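Local coordinates for Non-ribosomal peptide synthetase (Streptomyces halstedii, PDB 3WV5), which is a non-ribosomal peptide synthetase protein with an AMP-binding fold of the ANL clan, modelled with (2S,3S)-3-methyl-aspartic acid bound, at residues 223-228 with 345-350; 286-291 with 314-319; 310-315 with 334-339; 340-345 with 425-430. One frame throughout, in Å; residues are numbered along the deposited sequence.

Contact 1 (223-228 with 345-350). With 2AS ((2S,3S)-3-methyl-aspartic acid), chain C.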
loop_
_atom_site.group_PDB
_atom_site.type_symbol
_atom_site.label_atom_id
_atom_site.label_comp_id
_atom_site.label_asym_id
_atom_site.label_seq_id
_atom_site.Cartn_x
_atom_site.Cartn_y
_atom_site.Cartn_z
ATOM N N SER A 223 2.168 -9.158 6.452
ATOM C CA SER A 223 3.053 -10.128 7.048
ATOM C C SER A 223 3.224 -11.328 6.129
ATOM O O SER A 223 4.292 -11.908 6.047
ATOM C CB SER A 223 2.542 -10.583 8.456
ATOM O OG SER A 223 1.466 -11.492 8.365
ATOM N N SER A 224 2.146 -11.679 5.438
ATOM C CA SER A 224 2.131 -12.805 4.536
ATOM C C SER A 224 2.908 -12.504 3.263
ATOM O O SER A 224 3.673 -13.334 2.809
ATOM C CB SER A 224 0.692 -13.197 4.205
ATOM O OG SER A 224 0.659 -14.159 3.166
ATOM N N ILE A 225 2.729 -11.318 2.704
ATOM C CA ILE A 225 3.567 -10.879 1.579
ATOM C C ILE A 225 5.025 -10.951 1.967
ATOM O O ILE A 225 5.879 -11.470 1.212
ATOM C CB ILE A 225 3.213 -9.450 1.112
ATOM C CG1 ILE A 225 1.856 -9.494 0.444
ATOM C CG2 ILE A 225 4.266 -8.905 0.136
ATOM C CD1 ILE A 225 1.144 -8.147 0.394
ATOM N N ASN A 226 5.327 -10.394 3.134
ATOM C CA ASN A 226 6.711 -10.352 3.566
ATOM C C ASN A 226 7.283 -11.714 3.877
ATOM O O ASN A 226 8.462 -11.933 3.660
ATOM C CB ASN A 226 6.900 -9.424 4.738
ATOM C CG ASN A 226 8.344 -9.084 4.934
ATOM O OD1 ASN A 226 9.040 -8.621 3.985
ATOM N ND2 ASN A 226 8.866 -9.411 6.126
ATOM N N ALA A 227 6.457 -12.656 4.283
ATOM C CA ALA A 227 6.981 -13.997 4.497
ATOM C C ALA A 227 7.511 -14.552 3.171
ATOM O O ALA A 227 8.443 -15.309 3.162
ATOM C CB ALA A 227 5.922 -14.922 5.055
ATOM N N VAL A 228 6.940 -14.149 2.047
ATOM C CA VAL A 228 7.449 -14.605 0.770
ATOM C C VAL A 228 8.630 -13.715 0.297
ATOM O O VAL A 228 9.658 -14.251 -0.186
ATOM C CB VAL A 228 6.355 -14.691 -0.292
ATOM C CG1 VAL A 228 6.852 -15.402 -1.544
ATOM C CG2 VAL A 228 5.153 -15.435 0.233
ATOM N N CYS A 345 -8.509 -8.228 -1.754
ATOM C CA CYS A 345 -7.790 -8.972 -0.713
ATOM C C CYS A 345 -6.302 -8.623 -0.644
ATOM O O CYS A 345 -5.485 -9.437 -0.202
ATOM C CB CYS A 345 -7.917 -10.467 -0.944
ATOM S SG CYS A 345 -7.272 -11.054 -2.513
ATOM N N LYS A 346 -5.974 -7.397 -1.054
ATOM C CA LYS A 346 -4.596 -6.885 -1.244
ATOM C C LYS A 346 -3.827 -7.637 -2.335
ATOM O O LYS A 346 -3.535 -7.060 -3.371
ATOM C CB LYS A 346 -3.764 -6.844 0.041
ATOM C CG LYS A 346 -2.254 -6.646 -0.206
ATOM C CD LYS A 346 -1.942 -5.408 -1.081
ATOM C CE LYS A 346 -0.448 -5.281 -1.352
ATOM N NZ LYS A 346 -0.142 -4.016 -2.059
ATOM N N ARG A 347 -3.557 -8.921 -2.106
ATOM C CA ARG A 347 -2.765 -9.703 -3.036
ATOM C C ARG A 347 -3.141 -11.153 -2.971
ATOM O O ARG A 347 -3.613 -11.640 -1.944
ATOM C CB ARG A 347 -1.276 -9.484 -2.768
ATOM C CG ARG A 347 -0.333 -10.174 -3.743
ATOM C CD ARG A 347 1.100 -9.614 -3.673
ATOM N NE ARG A 347 1.093 -8.242 -4.104
ATOM C CZ ARG A 347 1.928 -7.302 -3.675
ATOM N NH1 ARG A 347 2.941 -7.596 -2.840
ATOM N NH2 ARG A 347 1.813 -6.069 -4.139
ATOM N N ILE A 348 -2.918 -11.854 -4.085
ATOM C CA ILE A 348 -3.426 -13.195 -4.237
ATOM C C ILE A 348 -2.335 -14.261 -4.343
ATOM O O ILE A 348 -2.389 -15.281 -3.628
ATOM C CB ILE A 348 -4.359 -13.252 -5.439
ATOM C CG1 ILE A 348 -5.648 -12.515 -5.097
ATOM C CG2 ILE A 348 -4.678 -14.687 -5.768
ATOM C CD1 ILE A 348 -6.522 -12.241 -6.305
ATOM N N SER A 349 -1.378 -14.044 -5.207
ATOM C CA SER A 349 -0.280 -14.955 -5.398
ATOM C C SER A 349 1.028 -14.166 -5.501
ATOM O O SER A 349 1.064 -13.047 -6.025
ATOM C CB SER A 349 -0.492 -15.804 -6.665
ATOM O OG SER A 349 -0.498 -14.996 -7.850
ATOM N N ILE A 350 2.099 -14.814 -5.061
ATOM C CA ILE A 350 3.481 -14.424 -5.296
ATOM C C ILE A 350 4.282 -15.650 -5.770
ATOM O O ILE A 350 4.192 -16.762 -5.189
ATOM C CB ILE A 350 4.125 -13.851 -4.024
ATOM C CG1 ILE A 350 3.403 -12.559 -3.582
ATOM C CG2 ILE A 350 5.578 -13.522 -4.278
ATOM C CD1 ILE A 350 3.836 -12.091 -2.206
HETATM C C 2AS C . -1.397 -6.228 -5.395
HETATM O O 2AS C . -0.816 -5.577 -4.503
HETATM C CA 2AS C . -2.716 -5.778 -6.000
HETATM N N 2AS C . -3.501 -4.866 -5.087
HETATM C CB 2AS C . -2.440 -5.063 -7.312
HETATM C CG 2AS C . -3.725 -4.542 -7.984
HETATM O OD1 2AS C . -3.624 -4.067 -9.117
HETATM C C4 2AS C . -1.516 -3.914 -7.004
HETATM O OD2 2AS C . -4.869 -4.568 -7.469
HETATM O OXT 2AS C . -0.861 -7.242 -5.868
#

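Contact 2 (286-291 with 314-319). With 2AS ((2S,3S)-3-methyl-aspartic acid), chain C.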
loop_
_atom_site.group_PDB
_atom_site.type_symbol
_atom_site.label_atom_id
_atom_site.label_comp_id
_atom_site.label_asym_id
_atom_site.label_seq_id
_atom_site.Cartn_x
_atom_site.Cartn_y
_atom_site.Cartn_z
ATOM N N PRO A 286 9.251 -1.856 -5.967
ATOM C CA PRO A 286 8.026 -2.338 -6.603
ATOM C C PRO A 286 7.868 -1.742 -7.966
ATOM O O PRO A 286 8.177 -0.553 -8.172
ATOM C CB PRO A 286 6.896 -1.797 -5.708
ATOM C CG PRO A 286 7.513 -0.636 -5.006
ATOM C CD PRO A 286 8.976 -0.959 -4.859
ATOM N N ILE A 287 7.362 -2.548 -8.885
ATOM C CA ILE A 287 7.253 -2.144 -10.204
ATOM C C ILE A 287 5.912 -2.537 -10.725
ATOM O O ILE A 287 5.216 -3.463 -10.208
ATOM C CB ILE A 287 8.350 -2.761 -11.147
ATOM C CG1 ILE A 287 8.404 -4.270 -11.000
ATOM C CG2 ILE A 287 9.695 -2.134 -10.874
ATOM C CD1 ILE A 287 9.224 -4.926 -12.135
ATOM N N VAL A 288 5.624 -1.876 -11.820
ATOM C CA VAL A 288 4.536 -2.262 -12.731
ATOM C C VAL A 288 5.169 -2.363 -14.121
ATOM O O VAL A 288 6.257 -1.850 -14.322
ATOM C CB VAL A 288 3.475 -1.105 -12.486
ATOM C CG1 VAL A 288 3.048 -0.472 -13.733
ATOM C CG2 VAL A 288 2.321 -1.553 -11.591
ATOM N N PRO A 289 4.544 -3.052 -15.088
ATOM C CA PRO A 289 5.296 -3.233 -16.333
ATOM C C PRO A 289 5.751 -1.941 -17.046
ATOM O O PRO A 289 6.831 -1.906 -17.663
ATOM C CB PRO A 289 4.324 -3.991 -17.208
ATOM C CG PRO A 289 3.520 -4.760 -16.218
ATOM C CD PRO A 289 3.302 -3.843 -15.091
ATOM N N SER A 290 4.967 -0.873 -16.942
ATOM C CA SER A 290 5.327 0.333 -17.650
ATOM C C SER A 290 6.515 1.034 -16.961
ATOM O O SER A 290 7.365 1.638 -17.619
ATOM C CB SER A 290 4.123 1.247 -17.760
ATOM O OG SER A 290 3.780 1.667 -16.448
ATOM N N LEU A 291 6.567 0.952 -15.643
ATOM C CA LEU A 291 7.664 1.512 -14.890
ATOM C C LEU A 291 8.932 0.690 -15.140
ATOM O O LEU A 291 10.010 1.230 -15.232
ATOM C CB LEU A 291 7.322 1.521 -13.402
ATOM C CG LEU A 291 8.432 2.049 -12.503
ATOM C CD1 LEU A 291 8.939 3.442 -12.959
ATOM C CD2 LEU A 291 8.001 2.095 -11.051
ATOM N N ASN A 314 6.713 -7.166 -9.143
ATOM C CA ASN A 314 5.744 -6.718 -10.105
ATOM C C ASN A 314 4.342 -7.238 -9.778
ATOM O O ASN A 314 4.161 -8.428 -9.429
ATOM C CB ASN A 314 6.134 -7.132 -11.519
ATOM C CG ASN A 314 5.160 -6.605 -12.550
ATOM O OD1 ASN A 314 5.268 -5.465 -13.021
ATOM N ND2 ASN A 314 4.158 -7.427 -12.874
ATOM N N SER A 315 3.362 -6.309 -9.821
ATOM C CA SER A 315 1.974 -6.703 -9.813
ATOM C C SER A 315 1.202 -5.758 -10.714
ATOM O O SER A 315 1.789 -4.993 -11.430
ATOM C CB SER A 315 1.378 -6.669 -8.394
ATOM O OG SER A 315 0.287 -7.560 -8.303
ATOM N N ALA A 316 -0.122 -5.869 -10.650
ATOM C CA ALA A 316 -1.036 -4.975 -11.338
ATOM C C ALA A 316 -1.241 -5.392 -12.781
ATOM O O ALA A 316 -2.355 -5.265 -13.243
ATOM C CB ALA A 316 -0.607 -3.539 -11.263
ATOM N N ALA A 317 -0.210 -5.886 -13.478
ATOM C CA ALA A 317 -0.352 -6.292 -14.866
ATOM C C ALA A 317 0.740 -7.224 -15.226
ATOM O O ALA A 317 1.745 -7.320 -14.546
ATOM C CB ALA A 317 -0.347 -5.073 -15.824
ATOM N N ALA A 318 0.533 -7.930 -16.322
ATOM C CA ALA A 318 1.386 -8.990 -16.736
ATOM C C ALA A 318 2.764 -8.435 -17.153
ATOM O O ALA A 318 2.844 -7.467 -17.879
ATOM C CB ALA A 318 0.699 -9.776 -17.870
ATOM N N LEU A 319 3.850 -8.999 -16.633
ATOM C CA LEU A 319 5.200 -8.474 -16.960
ATOM C C LEU A 319 5.766 -9.269 -18.142
ATOM O O LEU A 319 6.001 -10.464 -18.007
ATOM C CB LEU A 319 6.107 -8.568 -15.718
ATOM C CG LEU A 319 7.461 -7.866 -15.818
ATOM C CD1 LEU A 319 7.397 -6.344 -15.980
ATOM C CD2 LEU A 319 8.289 -8.197 -14.601
HETATM C C 2AS C . -1.397 -6.228 -5.395
HETATM O O 2AS C . -0.816 -5.577 -4.503
HETATM C CA 2AS C . -2.716 -5.778 -6.000
HETATM N N 2AS C . -3.501 -4.866 -5.087
HETATM C CB 2AS C . -2.440 -5.063 -7.312
HETATM C CG 2AS C . -3.725 -4.542 -7.984
HETATM O OD1 2AS C . -3.624 -4.067 -9.117
HETATM C C4 2AS C . -1.516 -3.914 -7.004
HETATM O OD2 2AS C . -4.869 -4.568 -7.469
HETATM O OXT 2AS C . -0.861 -7.242 -5.868
#

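Contact 3 (310-315 with 334-339). With 2AS ((2S,3S)-3-methyl-aspartic acid), chain C.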
loop_
_atom_site.group_PDB
_atom_site.type_symbol
_atom_site.label_atom_id
_atom_site.label_comp_id
_atom_site.label_asym_id
_atom_site.label_seq_id
_atom_site.Cartn_x
_atom_site.Cartn_y
_atom_site.Cartn_z
ATOM N N ARG A 310 18.334 -5.452 -5.356
ATOM C CA ARG A 310 18.243 -6.885 -5.211
ATOM C C ARG A 310 16.905 -7.508 -5.579
ATOM O O ARG A 310 16.787 -8.772 -5.654
ATOM C CB ARG A 310 18.635 -7.292 -3.772
ATOM C CG ARG A 310 17.512 -7.203 -2.694
ATOM C CD ARG A 310 18.123 -7.479 -1.311
ATOM N NE ARG A 310 17.169 -7.469 -0.215
ATOM C CZ ARG A 310 16.356 -8.477 0.104
ATOM N NH1 ARG A 310 16.343 -9.577 -0.649
ATOM N NH2 ARG A 310 15.509 -8.379 1.120
ATOM N N MET A 311 15.862 -6.692 -5.744
ATOM C CA MET A 311 14.546 -7.239 -6.052
ATOM C C MET A 311 13.619 -6.242 -6.676
ATOM O O MET A 311 13.547 -5.060 -6.258
ATOM C CB MET A 311 13.885 -7.864 -4.818
ATOM C CG MET A 311 12.738 -8.760 -5.160
ATOM S SD MET A 311 11.907 -9.495 -3.767
ATOM C CE MET A 311 13.226 -10.511 -3.063
ATOM N N PHE A 312 12.957 -6.693 -7.731
ATOM C CA PHE A 312 11.856 -5.985 -8.314
ATOM C C PHE A 312 10.608 -6.861 -8.070
ATOM O O PHE A 312 10.671 -8.079 -8.317
ATOM C CB PHE A 312 12.068 -5.795 -9.823
ATOM C CG PHE A 312 13.265 -4.980 -10.177
ATOM C CD1 PHE A 312 13.198 -3.615 -10.202
ATOM C CD2 PHE A 312 14.477 -5.597 -10.488
ATOM C CE1 PHE A 312 14.302 -2.853 -10.535
ATOM C CE2 PHE A 312 15.608 -4.861 -10.807
ATOM C CZ PHE A 312 15.516 -3.485 -10.852
ATOM N N THR A 313 9.505 -6.261 -7.632
ATOM C CA THR A 313 8.291 -7.013 -7.361
ATOM C C THR A 313 7.186 -6.382 -8.174
ATOM O O THR A 313 6.806 -5.233 -7.924
ATOM C CB THR A 313 7.893 -6.975 -5.859
ATOM O OG1 THR A 313 7.680 -5.607 -5.437
ATOM C CG2 THR A 313 9.041 -7.546 -5.054
ATOM N N ASN A 314 6.713 -7.166 -9.143
ATOM C CA ASN A 314 5.744 -6.718 -10.105
ATOM C C ASN A 314 4.342 -7.238 -9.778
ATOM O O ASN A 314 4.161 -8.428 -9.429
ATOM C CB ASN A 314 6.134 -7.132 -11.519
ATOM C CG ASN A 314 5.160 -6.605 -12.550
ATOM O OD1 ASN A 314 5.268 -5.465 -13.021
ATOM N ND2 ASN A 314 4.158 -7.427 -12.874
ATOM N N SER A 315 3.362 -6.309 -9.821
ATOM C CA SER A 315 1.974 -6.703 -9.813
ATOM C C SER A 315 1.202 -5.758 -10.714
ATOM O O SER A 315 1.789 -4.993 -11.430
ATOM C CB SER A 315 1.378 -6.669 -8.394
ATOM O OG SER A 315 0.287 -7.560 -8.303
ATOM N N ALA A 334 19.636 -8.834 -9.185
ATOM C CA ALA A 334 18.298 -8.624 -8.650
ATOM C C ALA A 334 17.392 -9.727 -9.080
ATOM O O ALA A 334 17.506 -10.213 -10.187
ATOM C CB ALA A 334 17.729 -7.237 -9.069
ATOM N N GLN A 335 16.499 -10.151 -8.193
ATOM C CA GLN A 335 15.443 -11.058 -8.567
ATOM C C GLN A 335 14.221 -10.296 -9.104
ATOM O O GLN A 335 13.908 -9.236 -8.620
ATOM C CB GLN A 335 15.081 -11.922 -7.379
ATOM C CG GLN A 335 16.258 -12.684 -6.802
ATOM C CD GLN A 335 15.928 -13.414 -5.522
ATOM O OE1 GLN A 335 15.701 -12.804 -4.501
ATOM N NE2 GLN A 335 16.006 -14.731 -5.557
ATOM N N VAL A 336 13.532 -10.858 -10.104
ATOM C CA VAL A 336 12.367 -10.257 -10.695
ATOM C C VAL A 336 11.199 -11.172 -10.354
ATOM O O VAL A 336 11.167 -12.303 -10.759
ATOM C CB VAL A 336 12.465 -10.162 -12.200
ATOM C CG1 VAL A 336 11.169 -9.593 -12.763
ATOM C CG2 VAL A 336 13.674 -9.340 -12.596
ATOM N N VAL A 337 10.301 -10.668 -9.513
ATOM C CA VAL A 337 9.337 -11.501 -8.814
ATOM C C VAL A 337 7.946 -11.132 -9.355
ATOM O O VAL A 337 7.514 -9.985 -9.309
ATOM C CB VAL A 337 9.434 -11.217 -7.305
ATOM C CG1 VAL A 337 8.375 -11.949 -6.539
ATOM C CG2 VAL A 337 10.778 -11.625 -6.823
ATOM N N ARG A 338 7.253 -12.115 -9.870
ATOM C CA ARG A 338 5.930 -11.940 -10.368
ATOM C C ARG A 338 4.900 -12.136 -9.235
ATOM O O ARG A 338 5.030 -13.077 -8.399
ATOM C CB ARG A 338 5.750 -12.991 -11.453
ATOM C CG ARG A 338 6.577 -12.704 -12.710
ATOM C CD ARG A 338 7.479 -13.881 -13.151
ATOM N NE ARG A 338 6.782 -15.109 -13.294
ATOM C CZ ARG A 338 7.272 -16.363 -13.186
ATOM N NH1 ARG A 338 8.513 -16.657 -12.895
ATOM N NH2 ARG A 338 6.440 -17.337 -13.437
ATOM N N MET A 339 3.891 -11.261 -9.226
ATOM C CA MET A 339 2.807 -11.298 -8.296
ATOM C C MET A 339 1.533 -10.976 -9.021
ATOM O O MET A 339 1.570 -10.519 -10.164
ATOM C CB MET A 339 3.006 -10.279 -7.170
ATOM C CG MET A 339 4.446 -10.258 -6.693
ATOM S SD MET A 339 4.837 -9.292 -5.241
ATOM C CE MET A 339 4.380 -7.622 -5.835
HETATM C C 2AS C . -1.397 -6.228 -5.395
HETATM O O 2AS C . -0.816 -5.577 -4.503
HETATM C CA 2AS C . -2.716 -5.778 -6.000
HETATM N N 2AS C . -3.501 -4.866 -5.087
HETATM C CB 2AS C . -2.440 -5.063 -7.312
HETATM C CG 2AS C . -3.725 -4.542 -7.984
HETATM O OD1 2AS C . -3.624 -4.067 -9.117
HETATM C C4 2AS C . -1.516 -3.914 -7.004
HETATM O OD2 2AS C . -4.869 -4.568 -7.469
HETATM O OXT 2AS C . -0.861 -7.242 -5.868
HETATM O O HOH W 1 16.980 -10.268 -3.769
HETATM O O HOH W 2 3.479 -10.006 -12.031
#

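Contact 4 (340-345 with 425-430). With 2AS ((2S,3S)-3-methyl-aspartic acid), chain C.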
loop_
_atom_site.group_PDB
_atom_site.type_symbol
_atom_site.label_atom_id
_atom_site.label_comp_id
_atom_site.label_asym_id
_atom_site.label_seq_id
_atom_site.Cartn_x
_atom_site.Cartn_y
_atom_site.Cartn_z
ATOM N N TYR A 340 0.420 -11.244 -8.365
ATOM C CA TYR A 340 -0.905 -10.941 -8.887
ATOM C C TYR A 340 -1.782 -10.659 -7.677
ATOM O O TYR A 340 -1.692 -11.332 -6.651
ATOM C CB TYR A 340 -1.444 -12.144 -9.702
ATOM C CG TYR A 340 -2.943 -12.294 -9.742
ATOM C CD1 TYR A 340 -3.734 -11.335 -10.342
ATOM C CD2 TYR A 340 -3.566 -13.449 -9.236
ATOM C CE1 TYR A 340 -5.117 -11.493 -10.423
ATOM C CE2 TYR A 340 -4.946 -13.625 -9.299
ATOM C CZ TYR A 340 -5.716 -12.639 -9.906
ATOM O OH TYR A 340 -7.085 -12.786 -9.953
ATOM N N GLY A 341 -2.648 -9.662 -7.793
ATOM C CA GLY A 341 -3.580 -9.343 -6.735
ATOM C C GLY A 341 -4.761 -8.496 -7.167
ATOM O O GLY A 341 -4.833 -7.999 -8.300
ATOM N N GLN A 342 -5.681 -8.350 -6.223
ATOM C CA GLN A 342 -6.755 -7.369 -6.285
ATOM C C GLN A 342 -6.820 -6.672 -4.984
ATOM O O GLN A 342 -6.622 -7.294 -3.946
ATOM C CB GLN A 342 -8.115 -8.058 -6.509
ATOM C CG GLN A 342 -8.208 -8.730 -7.828
ATOM C CD GLN A 342 -9.594 -9.211 -8.087
ATOM O OE1 GLN A 342 -10.381 -9.436 -7.168
ATOM N NE2 GLN A 342 -9.913 -9.375 -9.346
ATOM N N THR A 343 -7.258 -5.414 -5.014
ATOM C CA THR A 343 -7.360 -4.622 -3.808
ATOM C C THR A 343 -8.304 -5.322 -2.816
ATOM O O THR A 343 -8.077 -5.321 -1.613
ATOM C CB THR A 343 -7.810 -3.188 -4.147
ATOM O OG1 THR A 343 -6.823 -2.565 -4.963
ATOM C CG2 THR A 343 -7.960 -2.372 -2.863
ATOM N N GLU A 344 -9.344 -5.955 -3.340
ATOM C CA GLU A 344 -10.314 -6.761 -2.553
ATOM C C GLU A 344 -9.721 -7.688 -1.511
ATOM O O GLU A 344 -10.368 -7.951 -0.489
ATOM C CB GLU A 344 -11.146 -7.596 -3.510
ATOM C CG GLU A 344 -12.251 -6.843 -4.204
ATOM C CD GLU A 344 -11.804 -5.940 -5.353
ATOM O OE1 GLU A 344 -10.589 -5.803 -5.665
ATOM O OE2 GLU A 344 -12.691 -5.323 -5.940
ATOM N N CYS A 345 -8.509 -8.228 -1.754
ATOM C CA CYS A 345 -7.790 -8.972 -0.713
ATOM C C CYS A 345 -6.302 -8.623 -0.644
ATOM O O CYS A 345 -5.485 -9.437 -0.202
ATOM C CB CYS A 345 -7.917 -10.467 -0.944
ATOM S SG CYS A 345 -7.272 -11.054 -2.513
ATOM N N THR A 425 -12.899 -13.344 -7.924
ATOM C CA THR A 425 -12.117 -12.323 -8.552
ATOM C C THR A 425 -12.721 -11.894 -9.856
ATOM O O THR A 425 -12.413 -10.829 -10.348
ATOM C CB THR A 425 -10.696 -12.831 -8.879
ATOM O OG1 THR A 425 -10.752 -13.897 -9.842
ATOM C CG2 THR A 425 -9.954 -13.284 -7.585
ATOM N N GLY A 426 -13.516 -12.766 -10.460
ATOM C CA GLY A 426 -13.953 -12.564 -11.828
ATOM C C GLY A 426 -12.820 -12.699 -12.804
ATOM O O GLY A 426 -13.010 -12.325 -13.941
ATOM N N ASP A 427 -11.640 -13.193 -12.379
ATOM C CA ASP A 427 -10.598 -13.627 -13.313
ATOM C C ASP A 427 -10.662 -15.139 -13.461
ATOM O O ASP A 427 -11.105 -15.819 -12.545
ATOM C CB ASP A 427 -9.185 -13.269 -12.817
ATOM C CG ASP A 427 -8.984 -11.789 -12.695
ATOM O OD1 ASP A 427 -9.563 -11.083 -13.525
ATOM O OD2 ASP A 427 -8.252 -11.327 -11.784
ATOM N N TYR A 428 -10.200 -15.657 -14.595
ATOM C CA TYR A 428 -10.306 -17.078 -14.866
ATOM C C TYR A 428 -8.919 -17.679 -15.062
ATOM O O TYR A 428 -8.032 -17.085 -15.672
ATOM C CB TYR A 428 -11.225 -17.336 -16.092
ATOM C CG TYR A 428 -12.688 -17.137 -15.738
ATOM C CD1 TYR A 428 -13.485 -18.215 -15.402
ATOM C CD2 TYR A 428 -13.240 -15.866 -15.681
ATOM C CE1 TYR A 428 -14.802 -18.040 -15.034
ATOM C CE2 TYR A 428 -14.545 -15.663 -15.302
ATOM C CZ TYR A 428 -15.315 -16.762 -14.971
ATOM O OH TYR A 428 -16.624 -16.585 -14.638
ATOM N N GLY A 429 -8.749 -18.880 -14.549
ATOM C CA GLY A 429 -7.560 -19.674 -14.893
ATOM C C GLY A 429 -7.541 -21.008 -14.163
ATOM O O GLY A 429 -8.587 -21.514 -13.754
ATOM N N HIS A 430 -6.349 -21.540 -13.954
ATOM C CA HIS A 430 -6.218 -22.843 -13.291
ATOM C C HIS A 430 -4.989 -22.965 -12.394
ATOM O O HIS A 430 -4.032 -22.185 -12.502
ATOM C CB HIS A 430 -6.179 -23.971 -14.346
ATOM C CG HIS A 430 -4.972 -23.905 -15.216
ATOM N ND1 HIS A 430 -4.864 -23.000 -16.245
ATOM C CD2 HIS A 430 -3.786 -24.562 -15.157
ATOM C CE1 HIS A 430 -3.686 -23.156 -16.832
ATOM N NE2 HIS A 430 -3.006 -24.089 -16.185
HETATM C C 2AS C . -1.397 -6.228 -5.395
HETATM O O 2AS C . -0.816 -5.577 -4.503
HETATM C CA 2AS C . -2.716 -5.778 -6.000
HETATM N N 2AS C . -3.501 -4.866 -5.087
HETATM C CB 2AS C . -2.440 -5.063 -7.312
HETATM C CG 2AS C . -3.725 -4.542 -7.984
HETATM O OD1 2AS C . -3.624 -4.067 -9.117
HETATM C C4 2AS C . -1.516 -3.914 -7.004
HETATM O OD2 2AS C . -4.869 -4.568 -7.469
HETATM O OXT 2AS C . -0.861 -7.242 -5.868
#

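Contact 1 (223-228 with 345-350)
Arg-347 runs between Ile-225 and the bound (2S,3S)-3-methyl-aspartic acid (2AS). CB, CG and CD file past the C/O/OXT carboxylate of 2AS, with CG 3.7 Å from 2AS OXT. The turn at chi3 (-65°) then swings the guanidinium back to that carboxylate: Arg-347 NE gives 2AS OXT an almost straight bond (2.8 Å, 171°), with OXT at the edge and in the guanidinium plane, while NH2 makes a weak, bent one to 2AS O. NH1 turns to the apolar side, 3.5 Å from Ile-225 CG2. Lys-346 CE lies over one face of the guanidinium, toward its rim, and also meets Ile-225 CD1 at 3.7 Å. Lys-346 NZ is shared between 2AS O and Asp-246 O, and Lys-346 O accepts from 2AS N (2.8 Å). Farther along, Val-228 CG1 slides past Ile-350 CG2 (3.6 Å). Helix 215-229 thus lies against the bulged start of strand 349-350, with helix 246-258 and strand 335-340 also touching Arg-347.

Contact 2 (286-291 with 314-319)
Ile-287 and Asn-314 are bridged parallel neighbours whose side chains meet at about a right angle. With chi1 at 52°, Ile-287 CG1 stands between its own N and carbonyl carbon, which brings it 3.7 Å from Asn-314 CB. The Asn-314 amide, CG anti to N (chi1 -177°), bends back over its own loop: ND2 donates to Ala-317 O at 2.9 Å, with the acceptor almost in the amide plane, and this bond fixes the amide's rotation. OD1 consequently faces Pro-289 CD (3.3 Å). Pro-289 CG lies against the loop backbone, 3.2 Å from Ala-318 O, and Leu-319 CD1 closes on Pro-289 CA. Val-288, at the N-cap position, has CG2 3.6 Å from Ala-316 CB. Ser-315 N makes a weak bond to Ile-287 O, while its OG donates to 2AS OXT (2.7 Å). Strand 284-287, helix 289-300 and parallel strand 311-314 form a beta-alpha-beta unit, whose strand-to-helix junction borders the loop after 311-314; helix 321-330 packs on Ile-287 and Leu-319, helix 246-258 on Val-288.

Contact 3 (310-315 with 334-339)
A beta-alpha-beta crossover joins Met-311 to Asn-314 with Gln-335 to Met-339: strands 311-314 and 335-340 lie parallel in one sheet, linked by helix 321-330, and the axes of segments 311-314 and 335-339 approach to 4.8 Å at 17°. The backbone bonds follow the parallel pattern. Phe-312 N and Asn-314 N donate to Gln-335 O and Val-337 O, while Gln-335 N and Val-337 N donate back to Arg-310 O and Phe-312 O; Met-339 N to Asn-314 O is weak and bent. On the face of Met-311, Thr-313, Gln-335 and Val-337, the Met-311 chain crosses Val-337, CG to CG2 at 3.8 Å, and its CE reaches Gln-335 OE1 (3.7 Å). Leu-229 of helix 215-229 packs on this face. Met-339 bends at chi3 (-62°) so that its CE meets Thr-313 CB at 3.6 Å. On the other face Phe-312 CE2 lies 3.6 Å from Ala-334 CB, and its ring meets that of Phe-331. Arg-310 NH2 forms a salt bridge with Asp-235. Where the strands end, one water accepts from both Asn-314 ND2 (2.8 Å), which also bonds Ala-317 O, and Met-339 N (3.1 Å).

Contact 4 (340-345 with 425-430)
Two hydrogen bonds, Tyr-340 to Asp-427 and Gln-342 to Thr-425, carry this contact. In the first, Tyr-340 OH donates to Asp-427 OD2 at 2.6 Å, using the anti lone pair of that oxygen. OD2 sits at the edge of the ring, near its plane, and the carboxylate is turned 50° from the ring. In the second, Gln-342 NE2 points at Thr-425 O (3.1 Å, 163°); the donor lies in the carbonyl plane on a lone pair, and the acceptor stays close to the amide plane. The chain of Gln-342, extended beyond CG, carries its amide across to the threonine.

Van der Waals contacts fill in around these bonds. Gln-342 OE1 rests 3.6 Å from Thr-425 CA, and Thr-425 CG2 meets Tyr-340 OH at 3.8 Å. Phe-439 adds an edge-to-face contact to the tyrosine ring.

Within 425-430, Asp-427 N donates to Thr-425 OG1 (2.8 Å), an ST turn at the corner of Gly-426, after which the Asp-427 side chain faces Tyr-340. Beyond the tyrosine, the backbone of 341-343 borders 2AS, with Gly-341 O and Thr-343 N each 3.5 Å from 2AS OD2.

The pairing joins two sequence signatures of the adenylate-forming (ANL) fold, the Tyr-Gly-Xaa-Thr-Glu loop at 340-344 and the Thr-Gly-Asp turn at 425-427.

Overall arrangement
All four contacts converge on 2AS. Contact 1 supplies Lys-346 and Arg-347, contacts 2 and 3 share Ser-315, and contact 4 brings the backbone of 341-343 alongside; Asp-246 is a further hydrogen-bonding partner. 2AS OXT is held jointly by Arg-347 NE and Ser-315 OG, tying contact 1 to contact 2. Contacts 2 and 3 lie closest, centres about 9 Å apart, as neighbouring strand pairs of one parallel run, 284-287, 311-314 and 335-340. Contact 3 meets contact 1 where Met-339 packs on Arg-347 and Ile-350. Contact 4 begins at the end of strand 335-340; its Tyr-340 pairs with the bulge at Ile-348 and Ser-349, and the centres of contacts 1 and 4 are about 13 Å apart.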